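Local structure of short chain dehydrogenase (Leptospira borgpetersenii serovar Hardjo-bovis, 6UH2) at residues T72-I77 with G124-S129; K142-N147 with F239-L244. The protein binds NAD+ in a Rossmann-type fold and is probably an oxidoreductase that acts on CH-OH groups of its substrate. All blocks are in the same frame, centred on the assembly; numbering follows the deposited sequence. Where two conformers were deposited one is given.

Contact 1. Residues T72-I77 with G124-S129; sequences TNRKEI and GTFLLS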
loop_
_atom_site.group_PDB
_atom_site.type_symbol
_atom_site.label_atom_id
_atom_site.label_comp_id
_atom_site.label_asym_id
_atom_site.label_seq_id
_atom_site.Cartn_x
_atom_site.Cartn_y
_atom_site.Cartn_z
ATOM N N THR B 72 -3.851 -12.438 25.134
ATOM C CA THR B 72 -5.135 -12.248 25.788
ATOM C C THR B 72 -4.997 -12.051 27.289
ATOM O O THR B 72 -5.997 -11.761 27.944
ATOM C CB THR B 72 -6.076 -13.435 25.531
ATOM O OG1 THR B 72 -5.618 -14.597 26.241
ATOM C CG2 THR B 72 -6.170 -13.749 24.041
ATOM N N ASN B 73 -3.786 -12.194 27.844
ATOM C CA ASN B 73 -3.543 -12.130 29.290
ATOM C C ASN B 73 -2.890 -10.793 29.633
ATOM O O ASN B 73 -1.686 -10.611 29.418
ATOM C CB ASN B 73 -2.666 -13.302 29.734
ATOM C CG ASN B 73 -2.538 -13.400 31.250
ATOM O OD1 ASN B 73 -2.098 -12.463 31.920
ATOM N ND2 ASN B 73 -2.936 -14.538 31.795
ATOM N N ARG B 74 -3.673 -9.871 30.211
ATOM C CA ARG B 74 -3.128 -8.552 30.546
ATOM C C ARG B 74 -1.950 -8.652 31.513
ATOM O O ARG B 74 -0.968 -7.915 31.377
ATOM C CB ARG B 74 -4.212 -7.643 31.131
ATOM C CG ARG B 74 -3.682 -6.254 31.509
ATOM C CD ARG B 74 -4.768 -5.288 31.985
ATOM N NE ARG B 74 -5.618 -4.800 30.898
ATOM C CZ ARG B 74 -5.425 -3.663 30.226
ATOM N NH1 ARG B 74 -4.389 -2.878 30.493
ATOM N NH2 ARG B 74 -6.276 -3.311 29.264
ATOM N N LYS B 75 -2.032 -9.537 32.512
ATOM C CA LYS B 75 -0.942 -9.614 33.480
ATOM C C LYS B 75 0.363 -10.023 32.802
ATOM O O LYS B 75 1.426 -9.447 33.082
ATOM C CB LYS B 75 -1.297 -10.586 34.610
ATOM C CG LYS B 75 -0.335 -10.521 35.799
ATOM C CD LYS B 75 -0.588 -11.651 36.787
ATOM C CE LYS B 75 0.493 -11.705 37.873
ATOM N NZ LYS B 75 1.862 -11.867 37.291
ATOM N N GLU B 76 0.296 -11.012 31.902
ATOM C CA GLU B 76 1.467 -11.433 31.135
ATOM C C GLU B 76 2.038 -10.287 30.313
ATOM O O GLU B 76 3.251 -10.047 30.316
ATOM C CB GLU B 76 1.103 -12.583 30.198
ATOM C CG GLU B 76 1.096 -13.962 30.810
ATOM C CD GLU B 76 0.882 -15.033 29.751
ATOM O OE1 GLU B 76 -0.020 -15.887 29.918
ATOM O OE2 GLU B 76 1.606 -15.003 28.735
ATOM N N ILE B 77 1.180 -9.591 29.570
ATOM C CA ILE B 77 1.650 -8.517 28.703
ATOM C C ILE B 77 2.231 -7.380 29.533
ATOM O O ILE B 77 3.277 -6.810 29.193
ATOM C CB ILE B 77 0.507 -8.033 27.797
ATOM C CG1 ILE B 77 0.065 -9.154 26.840
ATOM C CG2 ILE B 77 0.897 -6.741 27.074
ATOM C CD1 ILE B 77 1.200 -9.829 26.075
ATOM N N GLY B 124 -6.485 -8.821 21.812
ATOM C CA GLY B 124 -5.042 -8.867 21.658
ATOM C C GLY B 124 -4.493 -7.662 20.917
ATOM O O GLY B 124 -3.481 -7.086 21.319
ATOM N N THR B 125 -5.145 -7.269 19.820
ATOM C CA THR B 125 -4.705 -6.074 19.103
ATOM C C THR B 125 -4.909 -4.832 19.961
ATOM O O THR B 125 -4.044 -3.948 20.000
ATOM C CB THR B 125 -5.447 -5.957 17.762
ATOM O OG1 THR B 125 -5.014 -7.011 16.894
ATOM C CG2 THR B 125 -5.145 -4.629 17.066
ATOM N N PHE B 126 -6.036 -4.767 20.680
ATOM C CA PHE B 126 -6.298 -3.647 21.580
ATOM C C PHE B 126 -5.248 -3.560 22.680
ATOM O O PHE B 126 -4.710 -2.483 22.967
ATOM C CB PHE B 126 -7.686 -3.788 22.205
ATOM C CG PHE B 126 -7.799 -3.138 23.556
ATOM C CD1 PHE B 126 -7.832 -1.756 23.673
ATOM C CD2 PHE B 126 -7.875 -3.908 24.707
ATOM C CE1 PHE B 126 -7.933 -1.156 24.927
ATOM C CE2 PHE B 126 -7.980 -3.325 25.959
ATOM C CZ PHE B 126 -8.006 -1.949 26.073
ATOM N N LEU B 127 -4.966 -4.688 23.325
ATOM C CA LEU B 127 -4.091 -4.698 24.493
ATOM C C LEU B 127 -2.657 -4.341 24.113
ATOM O O LEU B 127 -2.017 -3.503 24.768
ATOM C CB LEU B 127 -4.158 -6.072 25.159
ATOM C CG LEU B 127 -3.621 -6.250 26.570
ATOM C CD1 LEU B 127 -4.472 -5.467 27.543
ATOM C CD2 LEU B 127 -3.624 -7.730 26.925
ATOM N N LEU B 128 -2.132 -4.970 23.059
ATOM C CA LEU B 128 -0.770 -4.662 22.633
ATOM C C LEU B 128 -0.676 -3.229 22.128
ATOM O O LEU B 128 0.327 -2.549 22.368
ATOM C CB LEU B 128 -0.300 -5.650 21.554
ATOM C CG LEU B 128 0.344 -6.960 22.038
ATOM C CD1 LEU B 128 1.745 -6.709 22.588
ATOM C CD2 LEU B 128 -0.518 -7.636 23.108
ATOM N N SER B 129 -1.709 -2.754 21.428
ATOM C CA SER B 129 -1.705 -1.361 20.985
ATOM C C SER B 129 -1.746 -0.416 22.175
ATOM O O SER B 129 -1.093 0.635 22.167
ATOM C CB SER B 129 -2.880 -1.093 20.044
ATOM O OG SER B 129 -2.750 -1.850 18.847
#

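Contact 2. Residues K142-N147 with F239-L244; sequences KGIILN and FLTSSL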
loop_
_atom_site.group_PDB
_atom_site.type_symbol
_atom_site.label_atom_id
_atom_site.label_comp_id
_atom_site.label_asym_id
_atom_site.label_seq_id
_atom_site.Cartn_x
_atom_site.Cartn_y
_atom_site.Cartn_z
ATOM N N LYS B 142 8.252 8.071 18.191
ATOM C CA LYS B 142 7.350 8.155 17.041
ATOM C C LYS B 142 7.154 6.776 16.403
ATOM O O LYS B 142 7.520 6.529 15.258
ATOM C CB LYS B 142 7.887 9.162 16.029
ATOM N N GLY B 143 6.549 5.876 17.172
ATOM C CA GLY B 143 6.409 4.491 16.752
ATOM C C GLY B 143 5.428 4.307 15.606
ATOM O O GLY B 143 4.685 5.216 15.228
ATOM N N ILE B 144 5.434 3.091 15.039
ATOM C CA ILE B 144 4.516 2.693 13.966
ATOM C C ILE B 144 3.844 1.377 14.344
ATOM O O ILE B 144 4.519 0.417 14.728
ATOM C CB ILE B 144 5.236 2.534 12.612
ATOM C CG1 ILE B 144 5.938 3.836 12.207
ATOM C CG2 ILE B 144 4.257 2.088 11.498
ATOM C CD1 ILE B 144 6.879 3.656 11.017
ATOM N N ILE B 145 2.527 1.317 14.184
ATOM C CA ILE B 145 1.753 0.102 14.422
ATOM C C ILE B 145 1.246 -0.420 13.084
ATOM O O ILE B 145 0.796 0.352 12.227
ATOM C CB ILE B 145 0.584 0.369 15.395
ATOM C CG1 ILE B 145 1.119 0.845 16.756
ATOM C CG2 ILE B 145 -0.306 -0.860 15.543
ATOM C CD1 ILE B 145 0.013 1.223 17.765
ATOM N N LEU B 146 1.314 -1.735 12.903
ATOM C CA LEU B 146 0.750 -2.373 11.714
ATOM C C LEU B 146 -0.139 -3.516 12.169
ATOM O O LEU B 146 0.342 -4.452 12.815
ATOM C CB LEU B 146 1.842 -2.888 10.766
ATOM C CG LEU B 146 1.297 -3.616 9.525
ATOM C CD1 LEU B 146 0.463 -2.663 8.647
ATOM C CD2 LEU B 146 2.430 -4.276 8.711
ATOM N N ASN B 147 -1.427 -3.429 11.841
ATOM C CA ASN B 147 -2.408 -4.444 12.197
ATOM C C ASN B 147 -2.649 -5.377 11.015
ATOM O O ASN B 147 -2.260 -5.098 9.877
ATOM C CB ASN B 147 -3.718 -3.780 12.647
ATOM C CG ASN B 147 -3.537 -2.954 13.895
ATOM O OD1 ASN B 147 -2.747 -3.313 14.770
ATOM N ND2 ASN B 147 -4.246 -1.833 13.983
ATOM N N PHE B 239 6.796 -1.294 3.316
ATOM C CA PHE B 239 6.313 0.025 2.916
ATOM C C PHE B 239 5.658 0.752 4.085
ATOM O O PHE B 239 5.994 1.907 4.387
ATOM C CB PHE B 239 5.333 -0.111 1.750
ATOM C CG PHE B 239 4.655 1.179 1.376
ATOM C CD1 PHE B 239 5.393 2.240 0.881
ATOM C CD2 PHE B 239 3.277 1.327 1.524
ATOM C CE1 PHE B 239 4.773 3.439 0.527
ATOM C CE2 PHE B 239 2.647 2.521 1.169
ATOM C CZ PHE B 239 3.399 3.575 0.672
ATOM N N LEU B 240 4.722 0.090 4.767
ATOM C CA LEU B 240 3.937 0.758 5.803
ATOM C C LEU B 240 4.687 0.910 7.125
ATOM O O LEU B 240 4.185 1.578 8.036
ATOM C CB LEU B 240 2.623 0.002 6.052
ATOM C CG LEU B 240 1.617 -0.009 4.884
ATOM C CD1 LEU B 240 0.423 -0.939 5.157
ATOM C CD2 LEU B 240 1.114 1.413 4.642
ATOM N N THR B 241 5.862 0.312 7.275
ATOM C CA THR B 241 6.619 0.486 8.509
ATOM C C THR B 241 7.934 1.225 8.284
ATOM O O THR B 241 8.806 1.195 9.155
ATOM C CB THR B 241 6.880 -0.862 9.186
ATOM O OG1 THR B 241 7.621 -1.723 8.303
ATOM C CG2 THR B 241 5.545 -1.511 9.607
ATOM N N SER B 242 8.081 1.902 7.147
ATOM C CA SER B 242 9.299 2.623 6.798
ATOM C C SER B 242 8.971 4.070 6.424
ATOM O O SER B 242 7.809 4.454 6.272
ATOM C CB SER B 242 10.015 1.946 5.628
ATOM O OG SER B 242 9.242 2.108 4.450
ATOM N N SER B 243 10.023 4.869 6.236
ATOM C CA SER B 243 9.848 6.266 5.843
ATOM C C SER B 243 9.256 6.431 4.447
ATOM O O SER B 243 8.909 7.556 4.071
ATOM C CB SER B 243 11.192 6.994 5.924
ATOM O OG SER B 243 12.115 6.401 5.030
ATOM N N LEU B 244 9.149 5.356 3.662
ATOM C CA LEU B 244 8.486 5.456 2.368
ATOM C C LEU B 244 7.004 5.789 2.508
ATOM O O LEU B 244 6.378 6.198 1.526
ATOM C CB LEU B 244 8.654 4.152 1.585
ATOM C CG LEU B 244 9.948 3.907 0.793
ATOM C CD1 LEU B 244 11.204 4.175 1.612
ATOM C CD2 LEU B 244 9.957 2.482 0.270
HETATM O O HOH W 1 1.764 1.219 9.517
#

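Contact 1. Residues T72-I77 with G124-S129
The first turn of helix 74-86 faces the middle of helix 111-139 across Arg74 and Leu127, whose CA atoms are 7.2 Å apart, and Ile77 and Leu128, at 7.6 Å. Leu127 does most of the touching: one methyl goes to the guanidinium, the other to the Arg74 backbone and Ile77. Leu127 CD1 lies 3.2 Å above one face of the Arg74 guanidinium, offset toward its rim, while Leu127 CD2 rests 3.7 Å from Arg74 CA. The arginine runs out straight, with CG anti to the backbone N (chi1 179°), and bends at chi3. That bend puts Arg74 NH2 3.7 Å from Phe126 CE2, the guanidinium and ring planes 61° apart, and lets NH2 and NH1 bond to Gln130 and Tyr131, one turn further along helix 111-139. In this Rossmann-type SDR fold the 72-77 segment leaves the NAD pocket, which includes Thr72, and Asn73 N-caps the new helix: its OD1 accepts from Glu76 N at 2.8 Å, the donor above the carbonyl plane. Deeper in, Ile77 CG1 meets Leu127 CD2 at 4.0 Å, and Ile77 CD1 meets Leu128 CD2 at 4.1 Å, the Ile77 and Leu128 side chains crossing at about a right angle.

Contact 2. Residues K142-N147 with F239-L244
Apolar contacts join Ile144 and Leu146, two residues apart on one face of strand 144-148, to Leu240 and Thr241, near the C-terminal part of helix 231-240. Leu146 CD1 touches Leu240 CD1 at 3.9 Å, the two side chains crossing at about a right angle. The CB of Leu146 meets the methyl CG2 of Thr241 at 4.1 Å. With chi1 at 59°, Thr241 CG2 is anti to the carbonyl carbon and points its methyl at Leu146, while the hydroxyl bonds to Tyr40 and to the carbonyl of Val237, one turn back in the chain. Ile144 lies mainly against backbone: Ile144 CG2 is 3.5 Å from Leu240 O and Ile144 CD1 is 3.6 Å from Thr241 O, so its two branches are spread over the consecutive carbonyls of Leu240 and Thr241.

The polar link is a water. One water molecule donates to Ile145 O (3.0 Å) and Leu240 O (2.9 Å), bridging a strand carbonyl and the carbonyl of Leu240, against which the Ile144 methyl also packs.

Strand 144-148 lies between strands 93-96 and 197-203 in the parallel SDR sheet, with backbone hydrogen bonds to both. Ile201 of strand 197-203 touches both Leu146 and Leu240, and Phe18 of helix 12-18 packs on Thr241. On the opposite face of the strand, Ile145 reaches Leu187 of helix 171-191; in the last turn of helix 231-240, the Phe239 ring stacks on that of Phe239 of the second subunit.

Contacts 1 and 2 follow one another along the chain, with centres 20 Å apart. Helix 111-139, which supplies residues 124-129, leads directly into strand 144-148 of contact 2, and the two sites touch where Thr125 CG2 packs on Asn147 OD1 at 3.6 Å. Contact 1 joins two helices, whereas contact 2 joins an inner strand of the seven-stranded parallel sheet to the C-terminal part of a helix. Contact 1 lies next to the NAD pocket and is not touched by the other chain; contact 2 lies deeper, and its helix segment carries residues that meet the second subunit. The Leu146 side chain is about 10 Å from the bound NAD.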